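Local coordinates for protein CPI (Ascaris lumbricoides, PDB 4IT7) that probably inhibits cysteine-type endopeptidases (thiol proteases), at residues A[21-26]-A[58-63]. Numbering follows the deposited sequence.
Sequences ALAGKA and TVLELL
Leu60 and Leu62 share one side-chain shape, with CG anti to the carbonyl carbon (chi1 -48° and -57°) and the chain then extended, and it brings CD1 of Leu60 to Leu22 and Ala23, and both methyls of Leu62 to Ala23 and Ala26. Leu22 has the same form and carries its CD1 down to Thr58, the two side chains meeting tip to tip. There CD1 lies 3.9 Å from OG1 of Thr58 and about as far from its CB and CG2, so the methyl rests on the whole branched end. Leu60 CD1 sits against the helix backbone itself, 3.8 Å from Ala23 N, with the CB atoms of Leu22 and Ala23 close by. The two branches of Leu62 divide the work: CD2 packs on Ala23 CB at 3.6 Å, while CD1 reaches Ala26 CB at 3.9 Å. The leucine methyls of the strand thus meet short alanine side chains and the helix backbone. The axes of the two segments pass 9.9 Å apart at 67°. Alternation along the strand turns Thr58, Leu60 and Leu62 to the helix. Val45 and Ala48 of strand 38-51 and Val92 and Ile94 of strand 88-97 extend the apolar layer on both flanks. The contact lies near the centre of the chain and joins helix 17-33 to the antiparallel sheet that wraps around it in the cystatin fold. All six touching residues are buried, and their contact is mostly apolar, the Thr58 hydroxyl being the one polar side-chain atom; with no hydrogen bond across, close fit of side chains, not directed bonds, sets how the helix sits on the strand here.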
loop_
_atom_site.group_PDB
_atom_site.type_symbol
_atom_site.label_atom_id
_atom_site.label_comp_id
_atom_site.label_asym_id
_atom_site.label_seq_id
_atom_site.Cartn_x
_atom_site.Cartn_y
_atom_site.Cartn_z
ATOM N N ALA A 21 -8.950 2.125 1.981
ATOM C CA ALA A 21 -9.135 0.652 2.023
ATOM C C ALA A 21 -8.106 -0.026 1.162
ATOM O O ALA A 21 -7.400 -0.927 1.627
ATOM C CB ALA A 21 -10.530 0.275 1.536
ATOM N N LEU A 22 -7.983 0.425 -0.085
ATOM C CA LEU A 22 -6.996 -0.176 -0.954
ATOM C C LEU A 22 -5.540 -0.040 -0.446
ATOM O O LEU A 22 -4.771 -1.021 -0.536
ATOM C CB LEU A 22 -7.086 0.363 -2.384
ATOM C CG LEU A 22 -8.252 0.036 -3.324
ATOM C CD1 LEU A 22 -7.919 0.593 -4.696
ATOM C CD2 LEU A 22 -8.696 -1.426 -3.385
ATOM N N ALA A 23 -5.160 1.152 0.063
ATOM C CA ALA A 23 -3.795 1.366 0.635
ATOM C C ALA A 23 -3.566 0.355 1.789
ATOM O O ALA A 23 -2.520 -0.238 1.887
ATOM C CB ALA A 23 -3.600 2.808 1.107
ATOM N N GLY A 24 -4.593 0.143 2.602
ATOM C CA GLY A 24 -4.526 -0.738 3.734
ATOM C C GLY A 24 -4.189 -2.127 3.265
ATOM O O GLY A 24 -3.371 -2.805 3.863
ATOM N N LYS A 25 -4.820 -2.535 2.176
ATOM C CA LYS A 25 -4.636 -3.875 1.666
ATOM C C LYS A 25 -3.275 -3.964 1.040
ATOM O O LYS A 25 -2.622 -5.028 1.144
ATOM C CB LYS A 25 -5.733 -4.289 0.673
ATOM C CG LYS A 25 -7.071 -4.675 1.308
ATOM C CD LYS A 25 -8.113 -5.185 0.276
ATOM C CE LYS A 25 -8.840 -4.032 -0.412
ATOM N NZ LYS A 25 -9.889 -4.413 -1.442
ATOM N N ALA A 26 -2.820 -2.882 0.399
ATOM C CA ALA A 26 -1.504 -2.919 -0.242
ATOM C C ALA A 26 -0.395 -3.018 0.852
ATOM O O ALA A 26 0.623 -3.707 0.659
ATOM C CB ALA A 26 -1.287 -1.696 -1.121
ATOM N N THR A 58 -5.753 1.024 -10.297
ATOM C CA THR A 58 -5.373 2.073 -9.369
ATOM C C THR A 58 -3.888 2.002 -8.985
ATOM O O THR A 58 -3.433 0.964 -8.496
ATOM C CB THR A 58 -6.183 1.960 -8.074
ATOM O OG1 THR A 58 -7.586 1.976 -8.373
ATOM C CG2 THR A 58 -5.806 3.100 -7.118
ATOM N N VAL A 59 -3.147 3.089 -9.181
ATOM C CA VAL A 59 -1.727 3.114 -8.820
ATOM C C VAL A 59 -1.593 4.069 -7.648
ATOM O O VAL A 59 -2.066 5.227 -7.698
ATOM C CB VAL A 59 -0.767 3.486 -9.975
ATOM C CG1 VAL A 59 0.674 3.627 -9.440
ATOM C CG2 VAL A 59 -0.802 2.446 -11.084
ATOM N N LEU A 60 -1.010 3.543 -6.578
ATOM C CA LEU A 60 -0.819 4.285 -5.352
ATOM C C LEU A 60 0.655 4.414 -5.072
ATOM O O LEU A 60 1.437 3.513 -5.394
ATOM C CB LEU A 60 -1.501 3.591 -4.137
ATOM C CG LEU A 60 -2.944 3.102 -4.225
ATOM C CD1 LEU A 60 -3.291 2.289 -2.995
ATOM C CD2 LEU A 60 -3.906 4.276 -4.381
ATOM N N GLU A 61 1.021 5.558 -4.487
ATOM C CA GLU A 61 2.331 5.720 -3.909
ATOM C C GLU A 61 2.095 5.878 -2.445
ATOM O O GLU A 61 1.383 6.775 -2.028
ATOM C CB GLU A 61 3.000 6.976 -4.396
ATOM C CG GLU A 61 3.714 6.880 -5.727
ATOM C CD GLU A 61 4.278 8.253 -6.098
ATOM O OE1 GLU A 61 3.490 9.211 -6.228
ATOM O OE2 GLU A 61 5.506 8.398 -6.214
ATOM N N LEU A 62 2.728 4.997 -1.671
ATOM C CA LEU A 62 2.590 4.965 -0.241
ATOM C C LEU A 62 3.919 5.327 0.370
ATOM O O LEU A 62 4.973 4.809 -0.039
ATOM C CB LEU A 62 2.174 3.542 0.221
ATOM C CG LEU A 62 0.866 2.996 -0.412
ATOM C CD1 LEU A 62 0.591 1.555 0.014
ATOM C CD2 LEU A 62 -0.326 3.847 -0.041
ATOM N N LEU A 63 3.872 6.205 1.360
ATOM C CA LEU A 63 5.045 6.488 2.165
ATOM C C LEU A 63 4.923 5.616 3.408
ATOM O O LEU A 63 3.940 5.757 4.178
ATOM C CB LEU A 63 5.062 7.980 2.575
ATOM C CG LEU A 63 6.173 8.372 3.544
ATOM C CD1 LEU A 63 7.532 8.075 2.924
ATOM C CD2 LEU A 63 6.012 9.856 3.958
#